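Long-range contacts in plasmin and fibronectin-binding protein A (PDB 4MR0), which acts as a fibronectin-dependent adhesin and invasin of pneumococcus, binding human fibronectin, plasmin, plasminogen and serum albumin: residues M374-V379 with L412-S417; L116-Y121 with Q133-A138; K419-L424 with A455-K460. All blocks are in the same frame, centred on the assembly; numbering follows the deposited sequence.

Interaction 1 of 3, residues M374-V379 with L412-S417; sequences MMYAGV and LVNAYS
The carbonyl oxygen of L412 is gripped by two consecutive amides. V379 N lies 3.0 Å from L412 O with its N-H pointing straight at the acceptor (167°), whereas G378 N, at 2.8 Å from the same L412 O, makes a more bent bond (139°). From the same edge of V379, its carbonyl O accepts N414 N at 2.8 Å, so V379 brackets V413; V413 CA-H adds a weak contact to V379 O. V379 and V413 form a parallel bridge, their side chains on the same face of the sheet, both packing on I389. At the other end N414 CG stands anti to the backbone N (chi1 -173°), which carries the amide toward Y376: ND2 comes obliquely to 4.0 Å from Y376 OH. A water accepts a hydrogen bond from N414 ND2 and donates one to Y376 O at 3.2 Å, sitting over the centre of the Y376 ring. Parallel pairing of successive coils is the hallmark of the right-handed beta-helix of pectate lyase-like proteins; here it falls where the chain turns a corner. Backbone bonds set the stacking of the turns, and the N414 amide adds a water link to Y376 O and, through OD1, a bond to R449 of the next coil.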
# COMPACT_ATOMS: atom_id res chain seq x y z
N MET A 374 2.84 -3.89 -10.40
CA MET A 374 2.95 -2.53 -9.86
C MET A 374 4.24 -1.91 -10.40
O MET A 374 5.20 -2.63 -10.67
CB MET A 374 2.98 -2.55 -8.33
CG MET A 374 1.63 -2.27 -7.64
SD MET A 374 0.28 -3.42 -7.91
CE MET A 374 -0.33 -2.87 -9.55
N MET A 375 4.26 -0.59 -10.54
CA MET A 375 5.44 0.10 -11.05
C MET A 375 6.59 0.19 -10.06
O MET A 375 7.76 0.16 -10.45
CB MET A 375 5.04 1.51 -11.51
CG MET A 375 6.19 2.35 -12.03
SD MET A 375 5.65 4.03 -12.48
CE MET A 375 5.95 4.87 -11.02
N TYR A 376 6.27 0.29 -8.77
CA TYR A 376 7.32 0.41 -7.77
C TYR A 376 7.30 -0.64 -6.68
O TYR A 376 8.36 -1.16 -6.29
CB TYR A 376 7.26 1.81 -7.15
CG TYR A 376 8.40 2.13 -6.21
CD1 TYR A 376 9.70 1.72 -6.50
CD2 TYR A 376 8.19 2.87 -5.05
CE1 TYR A 376 10.76 2.04 -5.66
CE2 TYR A 376 9.25 3.20 -4.20
CZ TYR A 376 10.53 2.78 -4.52
OH TYR A 376 11.58 3.10 -3.68
N ALA A 377 6.12 -0.96 -6.18
CA ALA A 377 6.01 -1.94 -5.11
C ALA A 377 4.58 -2.33 -4.82
O ALA A 377 3.65 -1.54 -5.01
CB ALA A 377 6.66 -1.38 -3.85
N GLY A 378 4.40 -3.56 -4.35
CA GLY A 378 3.07 -3.99 -3.98
C GLY A 378 2.81 -3.43 -2.59
O GLY A 378 1.73 -2.91 -2.29
N VAL A 379 3.84 -3.52 -1.75
CA VAL A 379 3.78 -3.05 -0.37
C VAL A 379 5.07 -2.32 0.00
O VAL A 379 6.15 -2.89 -0.08
CB VAL A 379 3.59 -4.25 0.60
CG1 VAL A 379 3.55 -3.77 2.04
CG2 VAL A 379 2.31 -5.01 0.25
N LEU A 412 9.11 -5.26 -4.84
CA LEU A 412 7.73 -5.66 -4.58
C LEU A 412 7.28 -5.52 -3.12
O LEU A 412 6.16 -5.08 -2.85
CB LEU A 412 7.50 -7.07 -5.14
CG LEU A 412 7.80 -7.05 -6.65
CD1 LEU A 412 7.45 -8.38 -7.29
CD2 LEU A 412 7.03 -5.92 -7.32
N VAL A 413 8.14 -5.90 -2.19
CA VAL A 413 7.85 -5.71 -0.78
C VAL A 413 9.04 -4.88 -0.34
O VAL A 413 10.19 -5.30 -0.51
CB VAL A 413 7.80 -7.02 0.02
CG1 VAL A 413 7.72 -6.70 1.51
CG2 VAL A 413 6.59 -7.83 -0.38
N ASN A 414 8.79 -3.70 0.21
CA ASN A 414 9.88 -2.82 0.62
C ASN A 414 9.60 -2.13 1.94
O ASN A 414 8.95 -1.08 1.97
CB ASN A 414 10.11 -1.79 -0.49
CG ASN A 414 11.33 -0.92 -0.25
OD1 ASN A 414 12.01 -1.04 0.76
ND2 ASN A 414 11.61 -0.02 -1.20
N ALA A 415 10.05 -2.73 3.04
CA ALA A 415 9.88 -2.13 4.36
C ALA A 415 11.17 -1.37 4.60
O ALA A 415 12.19 -1.96 4.94
CB ALA A 415 9.72 -3.22 5.42
N TYR A 416 11.11 -0.05 4.43
CA TYR A 416 12.29 0.79 4.58
C TYR A 416 12.21 1.76 5.74
O TYR A 416 11.23 1.78 6.48
CB TYR A 416 12.53 1.56 3.28
CG TYR A 416 11.58 2.72 3.06
CD1 TYR A 416 10.24 2.51 2.72
CD2 TYR A 416 12.02 4.03 3.21
CE1 TYR A 416 9.36 3.58 2.54
CE2 TYR A 416 11.16 5.11 3.04
CZ TYR A 416 9.84 4.88 2.71
OH TYR A 416 9.00 5.96 2.52
N SER A 417 13.25 2.57 5.89
CA SER A 417 13.32 3.55 6.97
C SER A 417 13.26 4.97 6.44
O SER A 417 13.94 5.32 5.48
CB SER A 417 14.61 3.35 7.77
OG SER A 417 14.66 2.05 8.35
O HOH W 1 9.69 -0.34 -3.47

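Interaction 2 of 3, residues L116-Y121 with Q133-A138; sequences LSVKDY and QAIQDA
Y121 lays one face of its ring against the backbone of helix 132-143. A138 CA sits 3.9 Å from the centroid of the Y121 ring and 18° off the ring normal, a CH-pi contact over the face, displaced toward the rim. The same methine group is 3.7 Å from Y121 CE1, and A138 CB is equally close to Y121 CD1. Y121 CG points anti to its own carbonyl carbon (chi1 -54°), which brings the ring up along the helix; its other flank, at CD2, meets D137 CB at 3.9 Å, the D137 carboxylate being turned 54° from the ring plane. At the base of the Y121 side chain, A134 CB approaches Y121 O at 3.3 Å and stands 4.2 Å from Y121 CB. The helix connects strand 116-117 to strand 150-153, which pair in parallel, and covers the N-terminal end of the beta-helix, as in pectate lyase-like proteins. On the inner side V118 reaches in with CG1, which is 4.0 Å from A138 CB and slightly farther from I135 CG1; the helix thus packs on the first coils with A138 and I135 facing V118, and I135 also reaching F153 and Y158. L116 extends CD1 to 3.8 Å from A138 O, while an ST turn, S117 OG accepting from K119 N, accompanies the 3-10 segment that leads to Y121.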
# COMPACT_ATOMS: atom_id res chain seq x y z
N LEU A 116 -32.92 2.63 2.42
CA LEU A 116 -33.35 3.82 1.69
C LEU A 116 -32.63 3.86 0.35
O LEU A 116 -31.43 3.60 0.29
CB LEU A 116 -32.99 5.08 2.48
CG LEU A 116 -33.29 5.11 3.98
CD1 LEU A 116 -32.75 6.42 4.56
CD2 LEU A 116 -34.79 4.99 4.23
N SER A 117 -33.36 4.18 -0.71
CA SER A 117 -32.75 4.29 -2.02
C SER A 117 -32.35 5.75 -2.22
O SER A 117 -33.08 6.65 -1.83
CB SER A 117 -33.74 3.89 -3.12
OG SER A 117 -33.21 4.21 -4.40
N VAL A 118 -31.18 5.99 -2.80
CA VAL A 118 -30.75 7.36 -3.02
C VAL A 118 -31.69 8.04 -4.01
O VAL A 118 -31.71 9.27 -4.12
CB VAL A 118 -29.31 7.42 -3.57
CG1 VAL A 118 -28.32 7.01 -2.48
CG2 VAL A 118 -29.18 6.51 -4.78
N LYS A 119 -32.47 7.24 -4.74
CA LYS A 119 -33.43 7.77 -5.71
C LYS A 119 -34.58 8.44 -4.96
O LYS A 119 -35.22 9.36 -5.47
CB LYS A 119 -33.98 6.65 -6.60
CG LYS A 119 -32.91 5.83 -7.31
CD LYS A 119 -32.07 6.69 -8.25
CE LYS A 119 -32.62 6.69 -9.66
NZ LYS A 119 -32.36 5.40 -10.35
N ASP A 120 -34.82 7.97 -3.74
CA ASP A 120 -35.87 8.51 -2.90
C ASP A 120 -35.66 9.98 -2.61
O ASP A 120 -36.59 10.70 -2.25
CB ASP A 120 -35.92 7.76 -1.56
CG ASP A 120 -36.44 6.34 -1.71
OD1 ASP A 120 -36.40 5.80 -2.83
OD2 ASP A 120 -36.87 5.77 -0.68
N TYR A 121 -34.42 10.44 -2.78
CA TYR A 121 -34.10 11.83 -2.49
C TYR A 121 -33.74 12.67 -3.71
O TYR A 121 -33.17 13.75 -3.57
CB TYR A 121 -32.98 11.89 -1.45
CG TYR A 121 -33.32 11.10 -0.20
CD1 TYR A 121 -33.15 9.72 -0.17
CD2 TYR A 121 -33.86 11.73 0.92
CE1 TYR A 121 -33.50 8.98 0.96
CE2 TYR A 121 -34.22 11.00 2.05
CZ TYR A 121 -34.04 9.62 2.06
OH TYR A 121 -34.39 8.89 3.17
N GLN A 133 -26.21 15.99 -3.42
CA GLN A 133 -27.16 16.35 -2.37
C GLN A 133 -28.16 15.24 -2.06
O GLN A 133 -28.52 15.03 -0.90
CB GLN A 133 -27.92 17.63 -2.74
CG GLN A 133 -28.70 18.23 -1.56
CD GLN A 133 -27.79 18.59 -0.39
OE1 GLN A 133 -27.88 18.00 0.69
NE2 GLN A 133 -26.92 19.56 -0.60
N ALA A 134 -28.61 14.53 -3.09
CA ALA A 134 -29.56 13.44 -2.90
C ALA A 134 -28.91 12.33 -2.09
O ALA A 134 -29.50 11.78 -1.16
CB ALA A 134 -30.03 12.91 -4.25
N ILE A 135 -27.67 12.00 -2.46
CA ILE A 135 -26.91 10.96 -1.77
C ILE A 135 -26.66 11.38 -0.32
O ILE A 135 -26.84 10.59 0.60
CB ILE A 135 -25.56 10.70 -2.50
CG1 ILE A 135 -25.84 10.13 -3.89
CG2 ILE A 135 -24.69 9.74 -1.68
CD1 ILE A 135 -24.65 10.18 -4.84
N GLN A 136 -26.27 12.63 -0.11
CA GLN A 136 -26.01 13.10 1.25
C GLN A 136 -27.28 13.05 2.11
O GLN A 136 -27.23 12.67 3.28
CB GLN A 136 -25.45 14.52 1.23
CG GLN A 136 -24.86 14.97 2.56
CD GLN A 136 -23.71 14.09 3.03
OE1 GLN A 136 -23.85 13.31 3.98
NE2 GLN A 136 -22.57 14.19 2.36
N ASP A 137 -28.41 13.44 1.53
CA ASP A 137 -29.67 13.42 2.27
C ASP A 137 -30.03 11.99 2.66
O ASP A 137 -30.58 11.75 3.73
CB ASP A 137 -30.81 14.03 1.43
CG ASP A 137 -30.57 15.49 1.09
OD1 ASP A 137 -29.94 16.20 1.91
OD2 ASP A 137 -31.02 15.94 0.02
N ALA A 138 -29.73 11.04 1.79
CA ALA A 138 -30.01 9.64 2.06
C ALA A 138 -29.17 9.20 3.26
O ALA A 138 -29.68 8.60 4.20
CB ALA A 138 -29.68 8.78 0.85

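Interaction 3 of 3, residues K419-L424 with A455-K460; sequences KNTKDL and AEYLGK
Y457 meets the 419-424 loop along its backbone, in the closely packed part of this contact. Its CD1 comes 3.3 Å from N420 O and its OH equally near K419 CA, both met obliquely to the ring, while T421 CG2 lies at the ring edge, in its plane. The tyrosine CG is anti to its carbonyl carbon (chi1 -58°), an orientation that runs the ring beside residues 419-421. T421 CG2 also touches E456 CB at 3.5 Å. Farther along, L424 CD2 reaches G459 CA at 3.3 Å; L458 CB lies 3.8 Å from D423 O, and its CD2 reaches K422 O. T421, E456, L424 and L458 are exposed and mark the solvent side. Packing is looser where the backbones at N420, D423, L458 and G459 stand apart with water between. One water accepts from L458 N and donates to N420 O and D423 O, at distances so short that its details are doubtful; the second accepts from G459 N and donates to D423 O at 2.9 Å. Within 419-424, N420 OD1 accepts from K422 N and from D423 N, the latter at 2.7 Å and nearly straight (177°), an Asx turn and Asx motif, and N420 ND2 donates back to D423 OD2. Two loops of successive coils thus stack without a direct hydrogen bond between them: N420 holds the 419-424 loop through its own bonds, K452 binds Y457 O of the other, and packing plus water matches the two surfaces.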
# COMPACT_ATOMS: atom_id res chain seq x y z
N LYS A 419 13.93 8.69 5.72
CA LYS A 419 15.18 9.44 5.69
C LYS A 419 15.21 10.51 6.77
O LYS A 419 14.55 11.55 6.65
CB LYS A 419 15.38 10.08 4.32
CG LYS A 419 16.69 10.86 4.18
CD LYS A 419 16.99 11.16 2.72
CE LYS A 419 18.36 11.80 2.57
NZ LYS A 419 18.77 11.90 1.14
N ASN A 420 15.96 10.25 7.84
CA ASN A 420 16.09 11.16 8.97
C ASN A 420 17.34 10.78 9.78
O ASN A 420 17.40 9.69 10.35
CB ASN A 420 14.85 11.05 9.86
CG ASN A 420 14.91 11.98 11.06
OD1 ASN A 420 15.95 12.11 11.71
ND2 ASN A 420 13.79 12.62 11.36
N THR A 421 18.32 11.67 9.83
CA THR A 421 19.55 11.40 10.56
C THR A 421 19.67 12.15 11.88
O THR A 421 20.71 12.09 12.54
CB THR A 421 20.78 11.74 9.71
OG1 THR A 421 20.70 13.11 9.29
CG2 THR A 421 20.84 10.85 8.48
N LYS A 422 18.61 12.85 12.28
CA LYS A 422 18.64 13.62 13.52
C LYS A 422 17.87 12.98 14.66
O LYS A 422 18.28 13.06 15.82
CB LYS A 422 18.07 15.02 13.27
CG LYS A 422 18.81 15.84 12.22
CD LYS A 422 18.07 17.14 11.95
CE LYS A 422 18.80 18.01 10.94
NZ LYS A 422 18.03 19.26 10.67
N ASP A 423 16.75 12.33 14.33
CA ASP A 423 15.92 11.71 15.35
C ASP A 423 16.01 10.19 15.44
O ASP A 423 16.29 9.51 14.45
CB ASP A 423 14.45 12.09 15.12
CG ASP A 423 14.24 13.59 15.05
OD1 ASP A 423 14.58 14.27 16.04
OD2 ASP A 423 13.74 14.07 14.02
N LEU A 424 15.77 9.67 16.63
CA LEU A 424 15.80 8.23 16.86
C LEU A 424 14.36 7.77 16.64
O LEU A 424 13.58 7.62 17.58
CB LEU A 424 16.23 7.94 18.30
CG LEU A 424 16.77 6.53 18.60
CD1 LEU A 424 17.02 6.40 20.09
CD2 LEU A 424 15.78 5.47 18.13
N ALA A 455 23.32 3.91 7.58
CA ALA A 455 23.95 3.66 8.87
C ALA A 455 23.78 4.90 9.74
O ALA A 455 23.94 4.85 10.96
CB ALA A 455 25.43 3.36 8.67
N GLU A 456 23.45 6.02 9.10
CA GLU A 456 23.26 7.28 9.81
C GLU A 456 21.93 7.39 10.55
O GLU A 456 21.79 8.23 11.44
CB GLU A 456 23.41 8.47 8.85
CG GLU A 456 24.83 8.72 8.37
CD GLU A 456 25.00 10.09 7.74
OE1 GLU A 456 24.44 10.32 6.64
OE2 GLU A 456 25.68 10.94 8.35
N TYR A 457 20.96 6.55 10.19
CA TYR A 457 19.67 6.60 10.88
C TYR A 457 19.84 6.03 12.28
O TYR A 457 20.36 4.92 12.45
CB TYR A 457 18.60 5.81 10.10
CG TYR A 457 18.38 6.29 8.68
CD1 TYR A 457 18.80 7.56 8.26
CD2 TYR A 457 17.74 5.47 7.75
CE1 TYR A 457 18.58 7.99 6.95
CE2 TYR A 457 17.52 5.89 6.44
CZ TYR A 457 17.94 7.15 6.05
OH TYR A 457 17.72 7.55 4.75
N LEU A 458 19.40 6.79 13.28
CA LEU A 458 19.53 6.41 14.68
C LEU A 458 18.58 5.34 15.21
O LEU A 458 18.91 4.63 16.16
CB LEU A 458 19.43 7.66 15.55
CG LEU A 458 20.66 8.58 15.61
CD1 LEU A 458 21.25 8.80 14.22
CD2 LEU A 458 20.26 9.91 16.24
N GLY A 459 17.39 5.24 14.62
CA GLY A 459 16.43 4.26 15.08
C GLY A 459 16.87 2.83 14.82
O GLY A 459 18.01 2.59 14.42
N LYS A 460 15.97 1.88 15.05
CA LYS A 460 16.29 0.47 14.83
C LYS A 460 15.16 -0.32 14.16
O LYS A 460 13.98 -0.08 14.42
CB LYS A 460 16.64 -0.20 16.16
CG LYS A 460 17.88 0.36 16.83
CD LYS A 460 18.14 -0.34 18.16
CE LYS A 460 19.33 0.28 18.89
NZ LYS A 460 19.58 -0.39 20.21
O HOH W 2 18.01 9.28 12.77
O HOH W 3 15.93 7.10 12.91

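In the fold
Along the chain the order is interaction 2, then interaction 1, then interaction 3, each closing before the next opens. Interaction 2 belongs to the N-terminal end of the beta-helix, its centre about 40 Å from that of interaction 1 and about 51 Å from that of interaction 3, across the chain's centre. Interactions 1 and 3 are neighbours, their centres about 20 Å apart, and they touch where S417 O packs 3.7 Å from Y457 CE2. Strand 410-415 leads from the buried ladder of interaction 1 into the loop of interaction 3, so one coil contributes both to the interior and to the surface. The three contacts sample an elongated solenoid: its end, its corner ladder and its exposed loops.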